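Local coordinates for protein peroxide stress regulator PerR, FUR family (Streptococcus pyogenes, PDB 4LMY) that probably acts as a metal-dependent transcription factor of the Fur family that senses peroxide stress and binds DNA, at residues A12-N15 and V16-H19; K49-R52 and D53-N57; I121-E124 and A125-T129. All blocks are in the same frame, centred on the assembly; numbering follows the deposited sequence.

Interaction 1: residues A12-N15 and V16-H19. With ZN (zinc ion), chain E.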
ATOM      1  N   ALA B  12       8.757   9.004   0.309  1.00 20.71           N
ATOM      2  CA  ALA B  12       9.317   9.101  -1.038  1.00 21.59           C
ATOM      3  C   ALA B  12      10.275  10.282  -1.179  1.00 24.66           C
ATOM      4  O   ALA B  12      11.373  10.132  -1.711  1.00 21.84           O
ATOM      5  CB  ALA B  12       8.209   9.184  -2.078  1.00 21.56           C
ATOM      6  N   TYR B  13       9.857  11.444  -0.684  1.00 22.57           N
ATOM      7  CA  TYR B  13      10.655  12.665  -0.769  1.00 21.72           C
ATOM      8  C   TYR B  13      11.972  12.545  -0.013  1.00 24.32           C
ATOM      9  O   TYR B  13      13.046  12.764  -0.580  1.00 23.57           O
ATOM     10  CB  TYR B  13       9.844  13.863  -0.260  1.00 26.25           C
ATOM     11  CG  TYR B  13      10.614  15.164  -0.185  1.00 22.29           C
ATOM     12  CD1 TYR B  13      11.185  15.585   1.008  1.00 24.59           C
ATOM     13  CD2 TYR B  13      10.757  15.978  -1.302  1.00 22.91           C
ATOM     14  CE1 TYR B  13      11.887  16.773   1.088  1.00 25.46           C
ATOM     15  CE2 TYR B  13      11.456  17.171  -1.231  1.00 22.80           C
ATOM     16  CZ  TYR B  13      12.017  17.564  -0.035  1.00 26.57           C
ATOM     17  OH  TYR B  13      12.715  18.748   0.042  1.00 27.62           O
ATOM     18  N   GLU B  14      11.886  12.186   1.264  1.00 20.73           N
ATOM     19  CA  GLU B  14      13.076  12.045   2.094  1.00 22.90           C
ATOM     20  C   GLU B  14      13.994  10.933   1.593  1.00 20.77           C
ATOM     21  O   GLU B  14      15.209  10.988   1.788  1.00 24.60           O
ATOM     22  CB  GLU B  14      12.701  11.816   3.562  1.00 21.53           C
ATOM     23  CG  GLU B  14      11.999  12.997   4.222  1.00 22.14           C
ATOM     24  CD  GLU B  14      12.870  14.243   4.305  1.00 34.26           C
ATOM     25  OE1 GLU B  14      14.109  14.130   4.193  1.00 36.72           O
ATOM     26  OE2 GLU B  14      12.308  15.343   4.493  1.00 36.27           O
ATOM     27  N   ASN B  15      13.415   9.920   0.952  1.00 21.50           N
ATOM     28  CA  ASN B  15      14.225   8.851   0.382  1.00 20.36           C
ATOM     29  C   ASN B  15      15.100   9.347  -0.759  1.00 22.54           C
ATOM     30  O   ASN B  15      16.283   9.020  -0.825  1.00 23.88           O
ATOM     31  CB  ASN B  15      13.362   7.685  -0.098  1.00 21.51           C
ATOM     32  CG  ASN B  15      14.177   6.615  -0.794  1.00 24.36           C
ATOM     33  OD1 ASN B  15      14.170   6.511  -2.020  1.00 28.05           O
ATOM     34  ND2 ASN B  15      14.901   5.826  -0.013  1.00 19.70           N
ATOM     35  N   VAL B  16      14.511  10.133  -1.656  1.00 22.41           N
ATOM     36  CA  VAL B  16      15.261  10.689  -2.780  1.00 22.19           C
ATOM     37  C   VAL B  16      16.453  11.495  -2.275  1.00 23.84           C
ATOM     38  O   VAL B  16      17.579  11.315  -2.741  1.00 25.60           O
ATOM     39  CB  VAL B  16      14.381  11.581  -3.671  1.00 23.79           C
ATOM     40  CG1 VAL B  16      15.225  12.243  -4.750  1.00 25.65           C
ATOM     41  CG2 VAL B  16      13.274  10.763  -4.295  1.00 22.21           C
ATOM     42  N   LEU B  17      16.199  12.366  -1.303  1.00 22.68           N
ATOM     43  CA  LEU B  17      17.239  13.220  -0.746  1.00 26.46           C
ATOM     44  C   LEU B  17      18.349  12.395  -0.104  1.00 26.69           C
ATOM     45  O   LEU B  17      19.529  12.700  -0.269  1.00 29.12           O
ATOM     46  CB  LEU B  17      16.654  14.203   0.270  1.00 25.94           C
ATOM     47  CG  LEU B  17      15.644  15.217  -0.269  1.00 28.94           C
ATOM     48  CD1 LEU B  17      15.399  16.327   0.750  1.00 26.48           C
ATOM     49  CD2 LEU B  17      16.111  15.790  -1.599  1.00 33.57           C
ATOM     50  N   GLU B  18      17.969  11.345   0.618  1.00 24.12           N
ATOM     51  CA  GLU B  18      18.950  10.467   1.250  1.00 27.23           C
ATOM     52  C   GLU B  18      19.849   9.790   0.217  1.00 25.89           C
ATOM     53  O   GLU B  18      21.069   9.764   0.371  1.00 31.87           O
ATOM     54  CB  GLU B  18      18.262   9.418   2.130  1.00 29.96           C
ATOM     55  CG  GLU B  18      19.213   8.421   2.782  1.00 33.08           C
ATOM     56  CD  GLU B  18      20.154   9.062   3.792  1.00 44.35           C
ATOM     57  OE1 GLU B  18      21.194   8.445   4.108  1.00 46.81           O
ATOM     58  OE2 GLU B  18      19.854  10.173   4.279  1.00 41.03           O
ATOM     59  N   HIS B  19      19.241   9.257  -0.838  1.00 25.52           N
ATOM     60  CA  HIS B  19      19.987   8.627  -1.924  1.00 24.67           C
ATOM     61  C   HIS B  19      20.924   9.623  -2.604  1.00 27.90           C
ATOM     62  O   HIS B  19      22.074   9.300  -2.904  1.00 29.81           O
ATOM     63  CB  HIS B  19      19.038   8.024  -2.960  1.00 24.28           C
ATOM     64  CG  HIS B  19      18.469   6.695  -2.563  1.00 26.10           C
ATOM     65  ND1 HIS B  19      18.922   5.505  -3.094  1.00 31.14           N
ATOM     66  CD2 HIS B  19      17.482   6.368  -1.697  1.00 25.23           C
ATOM     67  CE1 HIS B  19      18.241   4.504  -2.568  1.00 31.24           C
ATOM     68  NE2 HIS B  19      17.360   4.999  -1.718  1.00 22.19           N
TER
HETATM   69 ZN    ZN E 201      16.001   3.955  -0.402  1.00 27.31          ZN

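Interaction 2: residues K49-R52 and D53-N57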
ATOM      1  N   LYS B  49       5.923  21.175 -19.289  1.00 30.42           N
ATOM      2  CA  LYS B  49       4.872  21.309 -18.284  1.00 34.23           C
ATOM      3  C   LYS B  49       5.460  21.600 -16.910  1.00 29.39           C
ATOM      4  O   LYS B  49       5.005  22.507 -16.212  1.00 34.28           O
ATOM      5  CB  LYS B  49       4.012  20.046 -18.219  1.00 36.19           C
ATOM      6  CG  LYS B  49       2.991  20.063 -17.088  1.00 32.81           C
ATOM      7  CD  LYS B  49       1.572  20.188 -17.612  1.00 42.42           C
ATOM      8  CE  LYS B  49       0.579  20.389 -16.477  1.00 45.09           C
ATOM      9  NZ  LYS B  49       0.413  21.825 -16.113  1.00 43.31           N
ATOM     10  N   ILE B  50       6.469  20.822 -16.528  1.00 27.22           N
ATOM     11  CA  ILE B  50       7.180  21.042 -15.274  1.00 27.79           C
ATOM     12  C   ILE B  50       7.722  22.464 -15.232  1.00 27.36           C
ATOM     13  O   ILE B  50       7.529  23.190 -14.255  1.00 27.23           O
ATOM     14  CB  ILE B  50       8.360  20.064 -15.119  1.00 24.70           C
ATOM     15  CG1 ILE B  50       7.878  18.613 -15.170  1.00 27.04           C
ATOM     16  CG2 ILE B  50       9.114  20.344 -13.828  1.00 24.54           C
ATOM     17  CD1 ILE B  50       9.002  17.598 -15.234  1.00 29.71           C
ATOM     18  N   TYR B  51       8.390  22.855 -16.312  1.00 27.43           N
ATOM     19  CA  TYR B  51       8.960  24.187 -16.442  1.00 25.98           C
ATOM     20  C   TYR B  51       7.906  25.279 -16.276  1.00 29.51           C
ATOM     21  O   TYR B  51       8.104  26.227 -15.520  1.00 29.14           O
ATOM     22  CB  TYR B  51       9.667  24.318 -17.795  1.00 27.98           C
ATOM     23  CG  TYR B  51      10.058  25.730 -18.165  1.00 28.35           C
ATOM     24  CD1 TYR B  51      10.915  26.469 -17.362  1.00 30.52           C
ATOM     25  CD2 TYR B  51       9.579  26.317 -19.329  1.00 36.94           C
ATOM     26  CE1 TYR B  51      11.273  27.760 -17.698  1.00 32.12           C
ATOM     27  CE2 TYR B  51       9.934  27.607 -19.675  1.00 38.44           C
ATOM     28  CZ  TYR B  51      10.782  28.324 -18.856  1.00 38.10           C
ATOM     29  OH  TYR B  51      11.139  29.608 -19.195  1.00 46.60           O
ATOM     30  N   ARG B  52       6.783  25.135 -16.973  1.00 31.25           N
ATOM     31  CA  ARG B  52       5.719  26.136 -16.920  1.00 36.51           C
ATOM     32  C   ARG B  52       5.056  26.234 -15.545  1.00 37.57           C
ATOM     33  O   ARG B  52       4.697  27.326 -15.101  1.00 41.49           O
ATOM     34  CB  ARG B  52       4.663  25.871 -17.999  1.00 35.99           C
ATOM     35  CG  ARG B  52       5.092  26.286 -19.400  1.00 43.18           C
ATOM     36  CD  ARG B  52       3.954  26.154 -20.406  1.00 49.56           C
ATOM     37  NE  ARG B  52       3.728  24.771 -20.821  1.00 54.49           N
ATOM     38  CZ  ARG B  52       2.773  23.986 -20.332  1.00 53.95           C
ATOM     39  NH1 ARG B  52       1.943  24.445 -19.404  1.00 53.99           N
ATOM     40  NH2 ARG B  52       2.646  22.743 -20.774  1.00 57.52           N
ATOM     41  N   ASP B  53       4.900  25.097 -14.874  1.00 36.57           N
ATOM     42  CA  ASP B  53       4.225  25.065 -13.578  1.00 31.02           C
ATOM     43  C   ASP B  53       5.073  25.632 -12.442  1.00 37.48           C
ATOM     44  O   ASP B  53       4.543  26.223 -11.502  1.00 35.40           O
ATOM     45  CB  ASP B  53       3.775  23.643 -13.232  1.00 36.68           C
ATOM     46  CG  ASP B  53       2.547  23.217 -14.006  1.00 37.21           C
ATOM     47  OD1 ASP B  53       1.907  24.087 -14.635  1.00 43.50           O
ATOM     48  OD2 ASP B  53       2.213  22.015 -13.979  1.00 35.48           O
ATOM     49  N   LEU B  54       6.387  25.448 -12.528  1.00 28.71           N
ATOM     50  CA  LEU B  54       7.284  25.904 -11.469  1.00 27.19           C
ATOM     51  C   LEU B  54       7.841  27.303 -11.726  1.00 30.11           C
ATOM     52  O   LEU B  54       8.361  27.947 -10.815  1.00 31.55           O
ATOM     53  CB  LEU B  54       8.425  24.905 -11.265  1.00 26.61           C
ATOM     54  CG  LEU B  54       8.023  23.569 -10.640  1.00 30.81           C
ATOM     55  CD1 LEU B  54       9.192  22.599 -10.642  1.00 32.59           C
ATOM     56  CD2 LEU B  54       7.519  23.791  -9.225  1.00 33.37           C
ATOM     57  N   GLN B  55       7.731  27.759 -12.972  1.00 37.52           N
ATOM     58  CA  GLN B  55       8.198  29.089 -13.374  1.00 45.26           C
ATOM     59  C   GLN B  55       7.808  30.257 -12.446  1.00 44.17           C
ATOM     60  O   GLN B  55       8.660  31.087 -12.126  1.00 44.37           O
ATOM     61  CB  GLN B  55       7.793  29.391 -14.826  1.00 50.07           C
ATOM     62  CG  GLN B  55       7.950  30.848 -15.235  1.00 63.08           C
ATOM     63  CD  GLN B  55       9.395  31.302 -15.246  1.00 63.35           C
ATOM     64  OE1 GLN B  55      10.314  30.486 -15.328  1.00 58.01           O
ATOM     65  NE2 GLN B  55       9.605  32.609 -15.162  1.00 66.40           N
ATOM     66  N   PRO B  56       6.530  30.336 -12.016  1.00 49.35           N
ATOM     67  CA  PRO B  56       6.162  31.441 -11.117  1.00 52.88           C
ATOM     68  C   PRO B  56       6.949  31.482  -9.803  1.00 55.39           C
ATOM     69  O   PRO B  56       7.356  32.562  -9.374  1.00 51.90           O
ATOM     70  CB  PRO B  56       4.683  31.175 -10.831  1.00 58.99           C
ATOM     71  CG  PRO B  56       4.203  30.447 -12.030  1.00 54.95           C
ATOM     72  CD  PRO B  56       5.343  29.559 -12.422  1.00 54.27           C
ATOM     73  N   ASN B  57       7.150  30.329  -9.172  1.00 43.90           N
ATOM     74  CA  ASN B  57       7.910  30.271  -7.926  1.00 39.47           C
ATOM     75  C   ASN B  57       9.415  30.368  -8.153  1.00 33.73           C
ATOM     76  O   ASN B  57      10.170  30.717  -7.245  1.00 38.38           O
ATOM     77  CB  ASN B  57       7.578  28.999  -7.141  1.00 39.66           C
ATOM     78  CG  ASN B  57       6.366  29.165  -6.247  1.00 47.51           C
ATOM     79  OD1 ASN B  57       5.960  30.285  -5.933  1.00 53.11           O
ATOM     80  ND2 ASN B  57       5.787  28.050  -5.820  1.00 46.18           N
TER

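Interaction 3: residues I121-E124 and A125-T129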
ATOM      1  N   ILE B 121      -1.241   3.933  -3.814  1.00 28.96           N
ATOM      2  CA  ILE B 121      -2.343   4.326  -2.944  1.00 26.98           C
ATOM      3  C   ILE B 121      -2.633   5.804  -3.151  1.00 27.77           C
ATOM      4  O   ILE B 121      -3.785   6.216  -3.234  1.00 24.97           O
ATOM      5  CB  ILE B 121      -2.001   4.093  -1.459  1.00 30.70           C
ATOM      6  CG1 ILE B 121      -1.742   2.612  -1.197  1.00 29.49           C
ATOM      7  CG2 ILE B 121      -3.108   4.605  -0.553  1.00 32.67           C
ATOM      8  CD1 ILE B 121      -1.285   2.332   0.203  1.00 33.76           C
ATOM      9  N   ALA B 122      -1.568   6.595  -3.244  1.00 25.90           N
ATOM     10  CA  ALA B 122      -1.684   8.034  -3.463  1.00 26.70           C
ATOM     11  C   ALA B 122      -2.420   8.354  -4.757  1.00 25.20           C
ATOM     12  O   ALA B 122      -3.243   9.272  -4.804  1.00 24.59           O
ATOM     13  CB  ALA B 122      -0.308   8.678  -3.472  1.00 25.80           C
ATOM     14  N   LYS B 123      -2.113   7.598  -5.806  1.00 23.01           N
ATOM     15  CA  LYS B 123      -2.768   7.773  -7.095  1.00 24.73           C
ATOM     16  C   LYS B 123      -4.258   7.445  -7.010  1.00 22.81           C
ATOM     17  O   LYS B 123      -5.098   8.214  -7.482  1.00 22.19           O
ATOM     18  CB  LYS B 123      -2.088   6.905  -8.155  1.00 28.54           C
ATOM     19  CG  LYS B 123      -2.779   6.923  -9.504  1.00 34.27           C
ATOM     20  CD  LYS B 123      -1.906   6.296 -10.580  1.00 42.27           C
ATOM     21  CE  LYS B 123      -2.617   6.259 -11.926  1.00 48.45           C
ATOM     22  NZ  LYS B 123      -1.692   5.882 -13.033  1.00 55.37           N
ATOM     23  N   GLU B 124      -4.581   6.303  -6.409  1.00 22.06           N
ATOM     24  CA  GLU B 124      -5.976   5.908  -6.238  1.00 22.32           C
ATOM     25  C   GLU B 124      -6.748   6.881  -5.357  1.00 21.15           C
ATOM     26  O   GLU B 124      -7.911   7.195  -5.635  1.00 22.54           O
ATOM     27  CB  GLU B 124      -6.080   4.491  -5.673  1.00 25.18           C
ATOM     28  CG  GLU B 124      -5.844   3.405  -6.703  1.00 29.50           C
ATOM     29  CD  GLU B 124      -6.825   3.470  -7.863  1.00 30.51           C
ATOM     30  OE1 GLU B 124      -7.975   3.922  -7.669  1.00 30.22           O
ATOM     31  OE2 GLU B 124      -6.440   3.065  -8.977  1.00 38.23           O
ATOM     32  N   ALA B 125      -6.102   7.346  -4.291  1.00 20.98           N
ATOM     33  CA  ALA B 125      -6.717   8.314  -3.392  1.00 23.92           C
ATOM     34  C   ALA B 125      -7.124   9.564  -4.162  1.00 18.03           C
ATOM     35  O   ALA B 125      -8.243  10.064  -4.014  1.00 21.45           O
ATOM     36  CB  ALA B 125      -5.759   8.674  -2.256  1.00 23.52           C
ATOM     37  N   HIS B 126      -6.221  10.056  -5.001  1.00 18.48           N
ATOM     38  CA  HIS B 126      -6.509  11.240  -5.801  1.00 18.06           C
ATOM     39  C   HIS B 126      -7.641  10.996  -6.790  1.00 17.20           C
ATOM     40  O   HIS B 126      -8.569  11.793  -6.889  1.00 19.65           O
ATOM     41  CB  HIS B 126      -5.271  11.685  -6.572  1.00 20.24           C
ATOM     42  CG  HIS B 126      -5.556  12.732  -7.600  1.00 18.20           C
ATOM     43  ND1 HIS B 126      -5.896  14.025  -7.267  1.00 18.94           N
ATOM     44  CD2 HIS B 126      -5.579  12.674  -8.953  1.00 18.18           C
ATOM     45  CE1 HIS B 126      -6.094  14.724  -8.370  1.00 21.42           C
ATOM     46  NE2 HIS B 126      -5.902  13.927  -9.407  1.00 20.37           N
ATOM     47  N   GLU B 127      -7.556   9.890  -7.522  1.00 17.49           N
ATOM     48  CA  GLU B 127      -8.523   9.616  -8.580  1.00 17.76           C
ATOM     49  C   GLU B 127      -9.944   9.501  -8.045  1.00 16.92           C
ATOM     50  O   GLU B 127     -10.880  10.034  -8.641  1.00 17.74           O
ATOM     51  CB  GLU B 127      -8.144   8.348  -9.349  1.00 21.09           C
ATOM     52  CG  GLU B 127      -6.873   8.488 -10.172  1.00 23.67           C
ATOM     53  CD  GLU B 127      -7.021   9.468 -11.316  1.00 35.92           C
ATOM     54  OE1 GLU B 127      -7.945   9.295 -12.140  1.00 45.35           O
ATOM     55  OE2 GLU B 127      -6.212  10.416 -11.391  1.00 44.02           O
ATOM     56  N   GLN B 128     -10.095   8.825  -6.909  1.00 15.13           N
ATOM     57  CA  GLN B 128     -11.422   8.519  -6.377  1.00 14.73           C
ATOM     58  C   GLN B 128     -12.048   9.632  -5.536  1.00 17.87           C
ATOM     59  O   GLN B 128     -13.261   9.637  -5.318  1.00 20.46           O
ATOM     60  CB  GLN B 128     -11.385   7.224  -5.562  1.00 16.58           C
ATOM     61  CG  GLN B 128     -11.021   5.995  -6.379  1.00 17.64           C
ATOM     62  CD  GLN B 128     -11.020   4.730  -5.547  1.00 18.16           C
ATOM     63  OE1 GLN B 128     -11.926   4.497  -4.748  1.00 19.34           O
ATOM     64  NE2 GLN B 128      -9.990   3.910  -5.722  1.00 20.43           N
ATOM     65  N   THR B 129     -11.228  10.565  -5.059  1.00 17.91           N
ATOM     66  CA  THR B 129     -11.722  11.602  -4.154  1.00 17.82           C
ATOM     67  C   THR B 129     -11.555  13.014  -4.704  1.00 19.47           C
ATOM     68  O   THR B 129     -12.262  13.934  -4.291  1.00 19.86           O
ATOM     69  CB  THR B 129     -11.016  11.542  -2.782  1.00 15.50           C
ATOM     70  OG1 THR B 129      -9.642  11.924  -2.931  1.00 17.57           O
ATOM     71  CG2 THR B 129     -11.101  10.146  -2.185  1.00 20.94           C
TER

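Interaction 1: residues A12-N15 and V16-H19
The ring of Tyr-13 takes Leu-17 over one face: CG of Leu-17 stands 4.2 Å above the ring plane, displaced toward the rim, while the carboxylate oxygen OE2 of Glu-14 lies in plane at the ring edge. Between the two side chains the closest touch is Leu-17 CD1 on Tyr-13 CE1, 3.6 Å. The imidazole of His-19 is met at its edge, and by backbone: Asn-15 O lies near the ring plane, 3.0 Å from His-19 CD2. That carbonyl also accepts the backbone N-H of His-19 in a nearly straight bond (169°). With CG of Asn-15 swung opposite its own N (chi1 175°), the amide runs toward the next turn, its plane 65° from the imidazole. Both residues reach the zinc ion, His-19 through NE2 at 2.2 Å and Asn-15 through ND2, as modelled, also at 2.2 Å. An amide oxygen is the more usual zinc ligand, so which end of the amide faces the metal is doubtful. His-4, His-6, His-97 and His-99 complete the site, and Phe-78 meets the His-19 ring edge-to-face. Away from the metal, Tyr-13 packs on helix 29-40. Two ligands one turn apart on helix 12-22 thus contribute to a histidine-rich centre, consistent with the regulatory metal site of a PerR-type Fur protein.

Interaction 2: residues K49-R52 and D53-N57
Lys-49 sets off with CG opposite its backbone N, then bends at chi2 (110°, far from a staggered value) and again at chi4 (87°), which folds the ammonium back onto the carboxylate of Asp-53. Asp-53 keeps CG beside its own backbone N, which sets the carboxylate close to the Lys-49 carbonyl one turn earlier. The salt bridge is lopsided: Lys-49 NZ is 2.8 Å from Asp-53 OD2, which it meets on the syn side and a little out of the carboxylate plane, and makes a weak second bond of 3.1 Å to Asp-53 OD1. OD2 has another partner in the hydroxyl of Tyr-37, so two groups hold the carboxylate at that oxygen. Lys-49 CA lies 3.6 Å above one face of the Arg-52 guanidinium, displaced toward its rim, and Arg-52 NE pairs with Asp-48.

Elsewhere round the helix the pairs run alongside each other. Ile-50 CG2 touches Leu-54 CD1 at 3.9 Å, both side chains pointing the same way. Tyr-51 and Gln-55 do likewise, Gln-55 OE1 coming obliquely to Tyr-51 CE1 at 3.7 Å with ring and amide planes 63° apart. The backbone bond from Gln-55 N to Tyr-51 O (3.0 Å) comes just before Pro-56, whose nitrogen has no hydrogen to give; Pro-56 CD instead sits 3.5 Å from Arg-52 O.

In what is probably the winged-helix DNA-binding domain, Ile-50 wedges between Tyr-37 and Met-38 of helix 29-40 and Val-66 and Leu-70 of helix 63-75. Tyr-51 lies on Leu-63 and Val-66, and Leu-54 reaches Ile-34 and Met-61.

Interaction 3: residues I121-E124 and A125-T129
Gln-128 climbs over Glu-124 atom by atom. Its CB sits 3.5 Å from the backbone oxygen Glu-124 O, which is also the acceptor for Gln-128 N. CG, placed beside the backbone N by chi1 of -63°, stays close to that oxygen and comes within 3.9 Å of the carboxylate oxygen Glu-124 OE1. Gln-128 CD is 3.8 Å from Glu-124 OE1, and at the tip Gln-128 NE2 gives that oxygen a hydrogen bond of 2.8 Å with an N-H...O angle of 160°. The acceptor lies almost in the plane of the Gln-128 amide, but the donor approaches Glu-124 OE1 on the anti side and somewhat out of the carboxylate plane; the two flat groups stand 64° apart. Glu-124 makes this possible by bending at chi2, which turns its OE1 along the helix surface toward the following turn. The other amide atom, OE1 of Gln-128, is bonded to Met-114 N of the second subunit, so the amide is held at both ends and its rotation is fixed.

Helix 118-129 belongs to what is, in Fur-family proteins, the dimerisation domain, and the partner subunit packs directly on this face: its Phe-113 lies against Ile-121 and Ala-125, its Ile-3 against Gln-128.

At the C-terminal end of the helix, Thr-129 OG1 turns back to donate to Ala-125 O at 2.6 Å, beside a weak backbone bond from Thr-129 N to the same oxygen. The hydroxyl is in turn bonded to Tyr-131 N, while ND1 of His-126 pairs with Tyr-131 O.

How the interactions relate
From the N terminus the chain meets interaction 1 on helix 12-22, then interaction 2 on helix 47-54, and last interaction 3 on helix 118-129. Each joins neighbouring turns of one helix, so none closes a long loop; they follow in series, neither nesting nor crossing. Their centres are 22 to 24 Å apart, and nowhere do they touch: the nearest atoms of interactions 1 and 3 are about 9 Å apart. Helix 29-40 links the first two, receiving Tyr-13 and Val-16 from one and Ile-50 and Leu-54 from the other. Interaction 3 faces the second subunit, whereas no other protein chain of the assembly touches interactions 1 and 2.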